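Ripening-associated protein (Musa acuminata, PDB 4PIT) probably acts as a carbohydrate-binding lectin of the jacalin family, and here holds bound mannose sugars in two separate pockets. Local coordinates at residues P22-I27 against F44-K49; V29-G34 against G102-T107; E69-V74 against F94-K99; A86-K91 against F131-G136. The protein carries 1 engineered substitution. All coordinates share one frame; numbering follows the deposited sequence.

Interaction 1 (P22-I27 against F44-K49)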
loop_
_atom_site.group_PDB
_atom_site.type_symbol
_atom_site.label_atom_id
_atom_site.label_comp_id
_atom_site.label_asym_id
_atom_site.label_seq_id
_atom_site.Cartn_x
_atom_site.Cartn_y
_atom_site.Cartn_z
ATOM N N PRO B 22 -9.211 -10.964 9.653
ATOM C CA PRO B 22 -9.726 -11.045 8.280
ATOM C C PRO B 22 -10.954 -11.924 8.079
ATOM O O PRO B 22 -11.284 -12.202 6.933
ATOM C CB PRO B 22 -8.565 -11.736 7.576
ATOM C CG PRO B 22 -8.064 -12.708 8.585
ATOM C CD PRO B 22 -8.344 -12.109 9.966
ATOM N N ALA B 23 -11.593 -12.396 9.151
ATOM C CA ALA B 23 -12.651 -13.387 9.001
ATOM C C ALA B 23 -14.053 -12.856 8.764
ATOM O O ALA B 23 -14.941 -13.655 8.417
ATOM C CB ALA B 23 -12.674 -14.272 10.233
ATOM N N TYR B 24 -14.288 -11.556 8.976
ATOM C CA TYR B 24 -15.653 -11.030 8.960
ATOM C C TYR B 24 -16.030 -10.396 7.655
ATOM O O TYR B 24 -15.146 -10.043 6.857
ATOM C CB TYR B 24 -15.764 -9.969 10.065
ATOM C CG TYR B 24 -15.287 -10.417 11.429
ATOM C CD1 TYR B 24 -15.676 -11.648 11.959
ATOM C CD2 TYR B 24 -14.514 -9.586 12.222
ATOM C CE1 TYR B 24 -15.230 -12.067 13.215
ATOM C CE2 TYR B 24 -14.104 -9.975 13.496
ATOM C CZ TYR B 24 -14.450 -11.220 13.981
ATOM O OH TYR B 24 -13.996 -11.598 15.226
ATOM N N ARG B 25 -17.354 -10.255 7.433
ATOM C CA ARG B 25 -17.832 -9.587 6.231
ATOM C C ARG B 25 -18.125 -8.125 6.578
ATOM O O ARG B 25 -19.101 -7.839 7.275
ATOM C CB ARG B 25 -19.078 -10.259 5.669
ATOM C CG ARG B 25 -19.534 -9.535 4.408
ATOM C CD ARG B 25 -20.827 -10.087 3.879
ATOM N NE ARG B 25 -21.227 -9.372 2.674
ATOM C CZ ARG B 25 -22.250 -9.733 1.905
ATOM N NH1 ARG B 25 -22.985 -10.797 2.221
ATOM N NH2 ARG B 25 -22.553 -9.032 0.822
ATOM N N ILE B 26 -17.310 -7.208 6.071
ATOM C CA ILE B 26 -17.542 -5.779 6.322
ATOM C C ILE B 26 -18.804 -5.378 5.595
ATOM O O ILE B 26 -18.895 -5.625 4.374
ATOM C CB ILE B 26 -16.355 -4.917 5.854
ATOM C CG1 ILE B 26 -15.080 -5.218 6.645
ATOM C CG2 ILE B 26 -16.681 -3.421 5.913
ATOM C CD1 ILE B 26 -13.812 -4.833 5.789
ATOM N N ILE B 27 -19.751 -4.721 6.305
ATOM C CA ILE B 27 -20.954 -4.236 5.608
ATOM C C ILE B 27 -20.987 -2.706 5.568
ATOM O O ILE B 27 -21.584 -2.159 4.644
ATOM C CB ILE B 27 -22.247 -4.849 6.150
ATOM C CG1 ILE B 27 -22.506 -4.503 7.605
ATOM C CG2 ILE B 27 -22.255 -6.384 5.906
ATOM C CD1 ILE B 27 -24.041 -4.781 8.050
ATOM N N PHE B 44 -19.860 -5.264 10.762
ATOM C CA PHE B 44 -19.651 -6.466 9.989
ATOM C C PHE B 44 -20.626 -7.548 10.395
ATOM O O PHE B 44 -21.262 -7.449 11.455
ATOM C CB PHE B 44 -18.204 -6.959 10.197
ATOM C CG PHE B 44 -17.856 -7.264 11.637
ATOM C CD1 PHE B 44 -18.151 -8.510 12.191
ATOM C CD2 PHE B 44 -17.235 -6.308 12.434
ATOM C CE1 PHE B 44 -17.857 -8.785 13.538
ATOM C CE2 PHE B 44 -16.922 -6.598 13.770
ATOM C CZ PHE B 44 -17.216 -7.834 14.295
ATOM N N THR B 45 -20.762 -8.566 9.546
ATOM C CA THR B 45 -21.585 -9.727 9.850
ATOM C C THR B 45 -20.695 -10.949 9.907
ATOM O O THR B 45 -19.651 -11.038 9.236
ATOM C CB THR B 45 -22.735 -9.910 8.841
ATOM O OG1 THR B 45 -22.167 -10.135 7.557
ATOM C CG2 THR B 45 -23.702 -8.712 8.795
ATOM N N TYR B 46 -21.120 -11.917 10.705
ATOM C CA TYR B 46 -20.378 -13.164 10.882
ATOM C C TYR B 46 -21.358 -14.155 11.419
ATOM O O TYR B 46 -21.977 -13.874 12.441
ATOM C CB TYR B 46 -19.194 -12.947 11.845
ATOM C CG TYR B 46 -18.210 -14.093 11.942
ATOM C CD1 TYR B 46 -17.580 -14.598 10.803
ATOM C CD2 TYR B 46 -17.801 -14.578 13.181
ATOM C CE1 TYR B 46 -16.620 -15.610 10.896
ATOM C CE2 TYR B 46 -16.840 -15.584 13.284
ATOM C CZ TYR B 46 -16.246 -16.088 12.139
ATOM O OH TYR B 46 -15.309 -17.089 12.258
ATOM N N TYR B 47 -21.574 -15.280 10.696
ATOM C CA TYR B 47 -22.549 -16.300 11.096
ATOM C C TYR B 47 -23.955 -15.716 11.435
ATOM O O TYR B 47 -24.573 -16.089 12.440
ATOM C CB TYR B 47 -22.004 -17.114 12.282
ATOM C CG TYR B 47 -20.963 -18.128 11.857
ATOM C CD1 TYR B 47 -19.613 -17.794 11.808
ATOM C CD2 TYR B 47 -21.325 -19.430 11.525
ATOM C CE1 TYR B 47 -18.643 -18.738 11.458
ATOM C CE2 TYR B 47 -20.367 -20.382 11.179
ATOM C CZ TYR B 47 -19.028 -20.031 11.133
ATOM O OH TYR B 47 -18.085 -20.973 10.778
ATOM N N GLY B 48 -24.420 -14.779 10.607
ATOM C CA GLY B 48 -25.725 -14.152 10.774
ATOM C C GLY B 48 -25.868 -13.105 11.871
ATOM O O GLY B 48 -26.974 -12.614 12.105
ATOM N N LYS B 49 -24.767 -12.755 12.558
ATOM C CA LYS B 49 -24.799 -11.749 13.616
ATOM C C LYS B 49 -24.118 -10.480 13.133
ATOM O O LYS B 49 -23.073 -10.571 12.497
ATOM C CB LYS B 49 -24.111 -12.276 14.881
#
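Tyr24, Phe44 and Tyr46 form an aromatic cluster at the open end of the beta hairpin made by strands 25-33 and 37-46, in one sheet of the jacalin-type beta-prism fold. The three rings illustrate two ways in which flat groups can meet. Tyr24 and Phe44 lie side by side and point the same way, in an offset stack with ring centroids 4.2 Å apart and planes only 8° from parallel. Tyr46 is turned by 74° against Tyr24 and receives the Tyr24 edge on its face, Tyr24 CD1 standing 3.5 Å from Tyr46 CG. Tyr24 thus offers a face to one neighbour and an edge to the other. Its partner Phe44 has CG set between the backbone N and the carbonyl carbon (chi1 59°), a torsion that lays the ring along that of Tyr24. The far face of Tyr46 is covered by Tyr47, from the type I' turn of Tyr46 to Lys49 that leads on to strand 49-56.

Next to the rings the strands pair antiparallel: Arg25 and Thr45 form a hydrogen-bonded pair, Arg25 N to Thr45 O at 3.0 Å and Thr45 N to Arg25 O at 2.9 Å. On the sheet face that carries the side chains of this pair, the fully extended Arg25 chain sets off alongside Thr45, its CB 3.6 Å from Thr45 OG1.

Interaction 2 (V29-G34 against G102-T107); sequences VKIFSG and GPFGNT. With MAN (alpha-D-mannopyranose), chain G.
Ser33 and Gly105 bring the two backbones nearest, their CA atoms 5.2 Å apart, where strand 25-33 runs out and the chain leaves strand 100-104. The segments meet without pairing as strands, and Gly34 turns off at the end of its strand with its carbonyl facing Gly105 and Asn106. A cis peptide precedes Pro103, and Gly102 folds back so that its CA rests over one face of the Phe104 ring, 3.4 Å above the plane.

The apolar part of the contact is a right-angle crossing of Ile31 and Phe104. Ile31 comes at the rim of the ring, CD1 reaching Phe104 CD2 at 3.7 Å, while its other branch, CG2, lies 4.0 Å from Phe104 CB. That same CB is met by Ser33 OG at 3.5 Å, so isoleucine and serine, two residues apart on one side of the strand, share the root of a single aromatic side chain. His63 of strand 61-66 stacks on Phe104. In the beta-prism of the jacalin family this contact joins two different sheets, and it does so beside a sugar site: Gly34 opens a Gly-X-X-X-Asp sequence, ending at Asp38, of the kind that binds mannose in the mannose-specific members of this family.

Lacking a side chain, Gly34 lets the glycan come close, and Gly34 N lies 3.2 Å from O6 of the mannose. That mannose is hydrogen-bonded by the backbone N atoms of Asp35, Val36 and Gly60 and by Asp38 OD2. Gly34 O, in turn, meets Asn106 OD1 at 3.2 Å, an approach of two acceptors.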
loop_
_atom_site.group_PDB
_atom_site.type_symbol
_atom_site.label_atom_id
_atom_site.label_comp_id
_atom_site.label_asym_id
_atom_site.label_seq_id
_atom_site.Cartn_x
_atom_site.Cartn_y
_atom_site.Cartn_z
ATOM N N VAL B 29 -18.655 1.142 6.937
ATOM C CA VAL B 29 -17.602 1.838 7.642
ATOM C C VAL B 29 -18.115 3.244 7.903
ATOM O O VAL B 29 -18.514 3.913 6.960
ATOM C CB VAL B 29 -16.277 1.830 6.827
ATOM C CG1 VAL B 29 -15.205 2.702 7.484
ATOM C CG2 VAL B 29 -15.746 0.393 6.642
ATOM N N LYS B 30 -18.039 3.719 9.142
ATOM C CA LYS B 30 -18.463 5.072 9.478
ATOM C C LYS B 30 -17.232 5.793 9.926
ATOM O O LYS B 30 -16.629 5.399 10.934
ATOM C CB LYS B 30 -19.538 5.027 10.583
ATOM C CG LYS B 30 -20.166 6.369 10.901
ATOM C CD LYS B 30 -21.263 6.220 11.968
ATOM C CE LYS B 30 -22.554 5.614 11.466
ATOM N NZ LYS B 30 -23.503 5.396 12.603
ATOM N N ILE B 31 -16.809 6.804 9.157
ATOM C CA ILE B 31 -15.605 7.561 9.483
ATOM C C ILE B 31 -16.018 8.837 10.205
ATOM O O ILE B 31 -16.798 9.615 9.652
ATOM C CB ILE B 31 -14.807 7.878 8.190
ATOM C CG1 ILE B 31 -14.342 6.555 7.482
ATOM C CG2 ILE B 31 -13.595 8.813 8.499
ATOM C CD1 ILE B 31 -13.841 6.715 5.981
ATOM N N PHE B 32 -15.460 9.086 11.414
ATOM C CA PHE B 32 -15.750 10.306 12.195
ATOM C C PHE B 32 -14.619 11.246 11.996
ATOM O O PHE B 32 -13.459 10.867 12.215
ATOM C CB PHE B 32 -15.916 10.005 13.683
ATOM C CG PHE B 32 -17.102 9.118 13.972
ATOM C CD1 PHE B 32 -16.992 7.734 13.870
ATOM C CD2 PHE B 32 -18.297 9.666 14.431
ATOM C CE1 PHE B 32 -18.075 6.905 14.204
ATOM C CE2 PHE B 32 -19.382 8.839 14.773
ATOM C CZ PHE B 32 -19.266 7.467 14.621
ATOM N N SER B 33 -14.911 12.454 11.529
ATOM C CA SER B 33 -13.824 13.377 11.267
ATOM C C SER B 33 -14.205 14.808 11.519
ATOM O O SER B 33 -15.386 15.179 11.444
ATOM C CB SER B 33 -13.361 13.251 9.812
ATOM O OG SER B 33 -14.368 13.639 8.887
ATOM N N GLY B 34 -13.185 15.622 11.686
ATOM C CA GLY B 34 -13.354 17.074 11.808
ATOM C C GLY B 34 -12.121 17.676 11.179
ATOM O O GLY B 34 -11.899 17.517 9.972
ATOM N N GLY B 102 -15.096 10.113 0.207
ATOM C CA GLY B 102 -14.176 11.017 0.858
ATOM C C GLY B 102 -13.159 11.617 -0.091
ATOM O O GLY B 102 -13.441 11.812 -1.281
ATOM N N PRO B 103 -11.953 11.901 0.404
ATOM C CA PRO B 103 -11.475 11.675 1.777
ATOM C C PRO B 103 -12.171 12.576 2.786
ATOM O O PRO B 103 -12.695 13.650 2.446
ATOM C CB PRO B 103 -9.976 12.000 1.674
ATOM C CG PRO B 103 -9.894 13.002 0.552
ATOM C CD PRO B 103 -10.883 12.476 -0.442
ATOM N N PHE B 104 -12.182 12.123 4.036
ATOM C CA PHE B 104 -12.771 12.835 5.166
ATOM C C PHE B 104 -11.660 13.274 6.070
ATOM O O PHE B 104 -10.707 12.521 6.308
ATOM C CB PHE B 104 -13.755 11.904 5.894
ATOM C CG PHE B 104 -14.776 11.324 4.957
ATOM C CD1 PHE B 104 -15.744 12.138 4.371
ATOM C CD2 PHE B 104 -14.724 9.982 4.597
ATOM C CE1 PHE B 104 -16.659 11.606 3.443
ATOM C CE2 PHE B 104 -15.667 9.441 3.709
ATOM C CZ PHE B 104 -16.645 10.252 3.168
ATOM N N GLY B 105 -11.774 14.491 6.587
ATOM C CA GLY B 105 -10.730 15.101 7.400
ATOM C C GLY B 105 -10.187 16.317 6.672
ATOM O O GLY B 105 -10.291 16.393 5.445
ATOM N N ASN B 106 -9.576 17.255 7.402
ATOM C CA ASN B 106 -9.158 18.527 6.811
ATOM C C ASN B 106 -7.703 18.897 7.051
ATOM O O ASN B 106 -7.325 20.055 6.789
ATOM C CB ASN B 106 -10.058 19.642 7.385
ATOM C CG ASN B 106 -11.497 19.569 6.922
ATOM O OD1 ASN B 106 -12.440 19.720 7.702
ATOM N ND2 ASN B 106 -11.704 19.333 5.644
ATOM N N THR B 107 -6.854 17.949 7.469
ATOM C CA THR B 107 -5.466 18.266 7.746
ATOM C C THR B 107 -4.547 17.435 6.860
ATOM O O THR B 107 -4.565 16.204 6.893
ATOM C CB THR B 107 -5.142 18.077 9.236
ATOM O OG1 THR B 107 -6.072 18.816 10.040
ATOM C CG2 THR B 107 -3.706 18.528 9.584
HETATM C C1 MAN G . -12.900 19.731 15.211
HETATM C C2 MAN G . -14.253 19.127 15.571
HETATM C C3 MAN G . -14.098 18.029 16.625
HETATM C C4 MAN G . -13.047 16.996 16.219
HETATM C C5 MAN G . -11.725 17.681 15.868
HETATM C C6 MAN G . -10.687 16.724 15.308
HETATM O O2 MAN G . -14.848 18.627 14.384
HETATM O O3 MAN G . -15.337 17.372 16.865
HETATM O O4 MAN G . -12.845 16.121 17.316
HETATM O O5 MAN G . -11.955 18.692 14.869
HETATM O O6 MAN G . -11.132 16.091 14.101
#

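Interaction 3 (E69-V74 against F94-K99)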
loop_
_atom_site.group_PDB
_atom_site.type_symbol
_atom_site.label_atom_id
_atom_site.label_comp_id
_atom_site.label_asym_id
_atom_site.label_seq_id
_atom_site.Cartn_x
_atom_site.Cartn_y
_atom_site.Cartn_z
ATOM N N GLU B 69 -25.023 -4.699 -2.308
ATOM C CA GLU B 69 -24.725 -6.079 -2.710
ATOM C C GLU B 69 -23.792 -6.002 -3.915
ATOM O O GLU B 69 -23.990 -5.159 -4.795
ATOM C CB GLU B 69 -26.018 -6.876 -3.025
ATOM C CG GLU B 69 -25.811 -8.380 -3.179
ATOM C CD GLU B 69 -25.256 -9.145 -1.988
ATOM O OE1 GLU B 69 -25.645 -8.836 -0.838
ATOM O OE2 GLU B 69 -24.451 -10.077 -2.213
ATOM N N GLY B 70 -22.722 -6.782 -3.869
ATOM C CA GLY B 70 -21.713 -6.808 -4.923
ATOM C C GLY B 70 -20.724 -5.652 -4.894
ATOM O O GLY B 70 -19.963 -5.468 -5.846
ATOM N N GLU B 71 -20.741 -4.852 -3.812
ATOM C CA GLU B 71 -19.821 -3.727 -3.675
ATOM C C GLU B 71 -18.771 -4.085 -2.647
ATOM O O GLU B 71 -19.107 -4.606 -1.580
ATOM C CB GLU B 71 -20.575 -2.469 -3.255
ATOM C CG GLU B 71 -19.744 -1.192 -3.321
ATOM C CD GLU B 71 -20.464 0.078 -2.905
ATOM O OE1 GLU B 71 -21.581 -0.020 -2.343
ATOM O OE2 GLU B 71 -19.899 1.173 -3.125
ATOM N N TYR B 72 -17.514 -3.800 -2.972
ATOM C CA TYR B 72 -16.416 -4.110 -2.058
ATOM C C TYR B 72 -15.385 -3.021 -2.075
ATOM O O TYR B 72 -15.295 -2.259 -3.041
ATOM C CB TYR B 72 -15.765 -5.460 -2.406
ATOM C CG TYR B 72 -15.634 -5.704 -3.887
ATOM C CD1 TYR B 72 -14.527 -5.254 -4.590
ATOM C CD2 TYR B 72 -16.613 -6.404 -4.587
ATOM C CE1 TYR B 72 -14.424 -5.432 -5.971
ATOM C CE2 TYR B 72 -16.520 -6.595 -5.964
ATOM C CZ TYR B 72 -15.413 -6.124 -6.650
ATOM O OH TYR B 72 -15.300 -6.326 -8.008
ATOM N N LEU B 73 -14.580 -2.951 -0.989
ATOM C CA LEU B 73 -13.538 -1.937 -0.857
ATOM C C LEU B 73 -12.312 -2.318 -1.652
ATOM O O LEU B 73 -11.747 -3.389 -1.440
ATOM C CB LEU B 73 -13.159 -1.743 0.631
ATOM C CG LEU B 73 -14.303 -1.180 1.498
ATOM C CD1 LEU B 73 -14.056 -1.476 2.981
ATOM C CD2 LEU B 73 -14.505 0.346 1.231
ATOM N N VAL B 74 -11.895 -1.449 -2.583
ATOM C CA VAL B 74 -10.757 -1.768 -3.458
ATOM C C VAL B 74 -9.647 -0.722 -3.388
ATOM O O VAL B 74 -8.696 -0.759 -4.184
ATOM C CB VAL B 74 -11.192 -1.978 -4.933
ATOM C CG1 VAL B 74 -12.101 -3.188 -5.054
ATOM C CG2 VAL B 74 -11.812 -0.710 -5.556
ATOM N N PHE B 94 -11.815 6.083 0.867
ATOM C CA PHE B 94 -11.844 4.732 0.301
ATOM C C PHE B 94 -12.467 4.743 -1.059
ATOM O O PHE B 94 -13.334 5.586 -1.335
ATOM C CB PHE B 94 -12.706 3.797 1.178
ATOM C CG PHE B 94 -12.099 3.451 2.512
ATOM C CD1 PHE B 94 -12.333 4.248 3.629
ATOM C CD2 PHE B 94 -11.287 2.331 2.653
ATOM C CE1 PHE B 94 -11.766 3.923 4.873
ATOM C CE2 PHE B 94 -10.714 2.010 3.903
ATOM C CZ PHE B 94 -10.961 2.811 5.000
ATOM N N SER B 95 -12.105 3.752 -1.869
ATOM C CA SER B 95 -12.715 3.480 -3.163
ATOM C C SER B 95 -13.388 2.134 -3.115
ATOM O O SER B 95 -12.859 1.205 -2.522
ATOM C CB SER B 95 -11.654 3.435 -4.274
ATOM O OG SER B 95 -10.839 4.593 -4.277
ATOM N N THR B 96 -14.552 2.021 -3.737
ATOM C CA THR B 96 -15.174 0.726 -3.948
ATOM C C THR B 96 -15.159 0.495 -5.449
ATOM O O THR B 96 -14.759 1.370 -6.215
ATOM C CB THR B 96 -16.579 0.602 -3.360
ATOM O OG1 THR B 96 -17.485 1.358 -4.179
ATOM C CG2 THR B 96 -16.672 0.992 -1.886
ATOM N N ASN B 97 -15.628 -0.674 -5.878
ATOM C CA ASN B 97 -15.731 -0.949 -7.303
ATOM C C ASN B 97 -16.864 -0.103 -7.921
ATOM O O ASN B 97 -16.995 -0.082 -9.144
ATOM C CB ASN B 97 -15.969 -2.444 -7.520
ATOM C CG ASN B 97 -17.200 -2.974 -6.817
ATOM O OD1 ASN B 97 -17.453 -2.688 -5.645
ATOM N ND2 ASN B 97 -17.994 -3.788 -7.509
ATOM N N LYS B 98 -17.664 0.602 -7.090
ATOM C CA LYS B 98 -18.779 1.432 -7.554
ATOM C C LYS B 98 -18.438 2.923 -7.519
ATOM O O LYS B 98 -18.832 3.644 -8.446
ATOM C CB LYS B 98 -20.063 1.139 -6.769
ATOM C CG LYS B 98 -20.527 -0.311 -6.940
ATOM C CD LYS B 98 -22.043 -0.476 -7.016
ATOM C CE LYS B 98 -22.456 -1.875 -7.456
ATOM N NZ LYS B 98 -21.853 -2.284 -8.762
ATOM N N LYS B 99 -17.722 3.405 -6.478
ATOM C CA LYS B 99 -17.380 4.821 -6.439
ATOM C C LYS B 99 -16.329 5.149 -5.401
ATOM O O LYS B 99 -15.958 4.305 -4.604
ATOM C CB LYS B 99 -18.626 5.675 -6.170
ATOM C CG LYS B 99 -19.354 5.340 -4.899
ATOM C CD LYS B 99 -20.219 6.539 -4.522
ATOM C CE LYS B 99 -21.473 6.135 -3.807
#
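Thr96 OG1 is gripped three times: it donates to Glu71 OE2 at 2.6 Å and accepts from the backbone N atoms of Lys98 (3.0 Å) and Lys99, an ST turn and ST motif. Glu71 reaches it with an extended chain, CG anti to the backbone N (chi1 -170°), and uses the lone pair of OE2 that faces away from OE1. Tyr101 OH also bonds OE2, and Gln68 N bonds OE1.

Asn97 works with both ends of its amide. Asn97 ND2 gives a hydrogen bond to Gly70 O at 3.1 Å, in that carbonyl's plane, and Asn97 OD1 takes one from Tyr72 N at 2.9 Å, from above the amide plane. The amide lies flat over one face of the Tyr72 ring, planes 10° apart, with Asn97 CG 3.6 Å from Tyr72 CZ.

The hydrogen bond Val74 N to Ser95 O, at 2.8 Å, closes the open end of the 73-83 and 86-96 beta hairpin, and Leu73 CD2 packs on Phe94 CB. Beyond the strands Asn97 N also bonds Tyr72 O, and the Glu71 and Asn97 side chains add to it; the buried carboxylate, with several donors round it, is probably held ionised.

Interaction 4 (A86-K91 against F131-G136). With MAN (alpha-D-mannopyranose), chain F.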
loop_
_atom_site.group_PDB
_atom_site.type_symbol
_atom_site.label_atom_id
_atom_site.label_comp_id
_atom_site.label_asym_id
_atom_site.label_seq_id
_atom_site.Cartn_x
_atom_site.Cartn_y
_atom_site.Cartn_z
ATOM N N ALA B 86 0.445 14.925 17.975
ATOM C CA ALA B 86 0.327 13.503 17.673
ATOM C C ALA B 86 0.418 13.285 16.170
ATOM O O ALA B 86 0.071 14.183 15.391
ATOM C CB ALA B 86 -1.023 12.989 18.187
ATOM N N VAL B 87 0.879 12.090 15.767
ATOM C CA VAL B 87 0.967 11.707 14.361
ATOM C C VAL B 87 -0.272 10.865 14.117
ATOM O O VAL B 87 -0.351 9.734 14.618
ATOM C CB VAL B 87 2.289 10.952 14.069
ATOM C CG1 VAL B 87 2.304 10.443 12.618
ATOM C CG2 VAL B 87 3.491 11.867 14.324
ATOM N N VAL B 88 -1.235 11.405 13.371
ATOM C CA VAL B 88 -2.517 10.712 13.178
ATOM C C VAL B 88 -2.977 10.787 11.732
ATOM O O VAL B 88 -2.319 11.403 10.885
ATOM C CB VAL B 88 -3.599 11.366 14.105
ATOM C CG1 VAL B 88 -3.215 11.280 15.591
ATOM C CG2 VAL B 88 -3.887 12.820 13.686
ATOM N N LEU B 89 -4.114 10.151 11.434
ATOM C CA LEU B 89 -4.683 10.284 10.105
ATOM C C LEU B 89 -5.360 11.635 10.035
ATOM O O LEU B 89 -6.327 11.894 10.769
ATOM C CB LEU B 89 -5.683 9.147 9.831
ATOM C CG LEU B 89 -5.041 7.777 9.647
ATOM C CD1 LEU B 89 -6.056 6.726 9.906
ATOM C CD2 LEU B 89 -4.419 7.643 8.231
ATOM N N GLY B 90 -4.830 12.523 9.195
ATOM C CA GLY B 90 -5.451 13.827 8.972
ATOM C C GLY B 90 -6.615 13.777 7.995
ATOM O O GLY B 90 -7.550 14.585 8.073
ATOM N N LYS B 91 -6.539 12.826 7.040
ATOM C CA LYS B 91 -7.547 12.583 6.008
ATOM C C LYS B 91 -7.598 11.103 5.725
ATOM O O LYS B 91 -6.542 10.464 5.725
ATOM C CB LYS B 91 -7.220 13.334 4.708
ATOM C CG LYS B 91 -7.121 14.830 4.842
ATOM C CD LYS B 91 -7.047 15.497 3.495
ATOM C CE LYS B 91 -6.956 16.979 3.700
ATOM N NZ LYS B 91 -6.816 17.696 2.391
ATOM N N PHE B 131 -7.729 10.275 18.667
ATOM C CA PHE B 131 -7.983 10.304 17.234
ATOM C C PHE B 131 -7.593 8.940 16.652
ATOM O O PHE B 131 -7.202 8.020 17.382
ATOM C CB PHE B 131 -7.190 11.450 16.561
ATOM C CG PHE B 131 -7.374 12.793 17.264
ATOM C CD1 PHE B 131 -8.626 13.396 17.325
ATOM C CD2 PHE B 131 -6.291 13.439 17.866
ATOM C CE1 PHE B 131 -8.810 14.615 18.001
ATOM C CE2 PHE B 131 -6.468 14.687 18.502
ATOM C CZ PHE B 131 -7.728 15.258 18.570
ATOM N N LEU B 132 -7.729 8.804 15.329
ATOM C CA LEU B 132 -7.331 7.574 14.687
ATOM C C LEU B 132 -5.845 7.689 14.329
ATOM O O LEU B 132 -5.491 8.249 13.280
ATOM C CB LEU B 132 -8.196 7.297 13.460
ATOM C CG LEU B 132 -8.080 5.874 12.915
ATOM C CD1 LEU B 132 -8.468 4.813 13.947
ATOM C CD2 LEU B 132 -8.960 5.740 11.696
ATOM N N ASP B 133 -4.985 7.142 15.209
ATOM C CA ASP B 133 -3.543 7.212 15.004
ATOM C C ASP B 133 -3.081 6.536 13.750
ATOM O O ASP B 133 -2.203 7.067 13.065
ATOM C CB ASP B 133 -2.810 6.571 16.184
ATOM C CG ASP B 133 -3.061 7.313 17.482
ATOM O OD1 ASP B 133 -4.215 7.249 17.994
ATOM O OD2 ASP B 133 -2.135 8.026 17.949
ATOM N N ALA B 134 -3.644 5.344 13.443
ATOM C CA ALA B 134 -3.139 4.613 12.271
ATOM C C ALA B 134 -4.170 3.628 11.777
ATOM O O ALA B 134 -5.032 3.181 12.534
ATOM C CB ALA B 134 -1.855 3.874 12.633
ATOM N N ILE B 135 -4.054 3.272 10.502
ATOM C CA ILE B 135 -4.947 2.261 9.913
ATOM C C ILE B 135 -4.178 1.433 8.897
ATOM O O ILE B 135 -3.344 1.945 8.162
ATOM C CB ILE B 135 -6.218 2.924 9.302
ATOM C CG1 ILE B 135 -7.294 1.845 9.009
ATOM C CG2 ILE B 135 -5.877 3.767 8.059
ATOM C CD1 ILE B 135 -8.741 2.434 8.672
ATOM N N GLY B 136 -4.502 0.144 8.852
ATOM C CA GLY B 136 -3.992 -0.801 7.872
ATOM C C GLY B 136 -5.115 -1.750 7.499
ATOM O O GLY B 136 -6.212 -1.722 8.088
HETATM C C1 MAN F . -4.222 10.986 22.908
HETATM C C2 MAN F . -3.608 9.686 23.410
HETATM C C3 MAN F . -2.403 9.301 22.554
HETATM C C4 MAN F . -2.790 9.253 21.076
HETATM C C5 MAN F . -3.455 10.562 20.660
HETATM C C6 MAN F . -3.990 10.537 19.251
HETATM O O2 MAN F . -4.608 8.670 23.321
HETATM O O3 MAN F . -1.862 8.053 22.968
HETATM O O4 MAN F . -1.615 9.083 20.286
HETATM O O5 MAN F . -4.575 10.862 21.520
HETATM O O6 MAN F . -5.006 9.538 19.113
HETATM O O HOH W 1 0.165 8.431 16.866
#
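Val88 and Asp133 stand with their CA atoms 4.1 Å apart where the segments cross steeply, their directions 72° apart, and the backbones are joined by one nearly straight bond from Leu89 N to Leu132 O (3.0 Å, 171° at the hydrogen). Beyond that bond the side chains divide into an apolar and a sugar-binding half.

In the apolar half Leu89 lies alongside Leu132, pointing the same way, and crosses Ile135 at about a right angle. One methyl does most of the touching: Leu89 CD1 meets Leu132 CD2 at 3.6 Å and presses closely on Ile135 CG2. Val37 of the neighbouring sheet packs against both leucines.

In the other half Asp133 closes the Gly-X-X-X-Asp sequence that begins at Gly129, the mannose-binding loop of the mannose-specific members of this family. Its CG sits anti to the carbonyl carbon (chi1 -63°), turning the carboxylate to the sugar: Asp133 OD1 accepts from sugar O6 at 2.7 Å and Asp133 OD2 from sugar O4 at 2.6 Å. Phe131 N donates to the same O6 at 2.9 Å; Gly15 N and Lys130 N are also hydrogen-bonded to the mannose. Val88 CG1 approaches sugar C6 to 3.8 Å. A water donates to both Val87 O and Asp133 OD2, so OD2 is held from the strand as well as from the ligand.

O6 donates a hydrogen bond to the carboxylate and accepts one from a peptide N-H, so the site uses the hydroxyl both ways, while OD2, with sugar and water both donating to it, probably favours a charged aspartate.

The four contacts spread over the three-sheet prism. Interactions 1 and 2 share strand 25-33 but lie on opposite sides of the chain's centre, with centres about 23 Å apart; interactions 3 and 4 share strand 86-96 in the same way, about 22 Å apart. Along the chain interaction 1 closes before interaction 3 opens, and interaction 3 is nested within the loop closed by interaction 2, whereas interactions 2 and 4 cross. Those two, with centres about 11 Å apart, touch through Lys91 and each border a mannose pocket, so both sugar sites occupy one end of the prism. Interactions 1 and 3 fasten hairpins away from them, and Ile31 packing on Phe94 connects interactions 2 and 3.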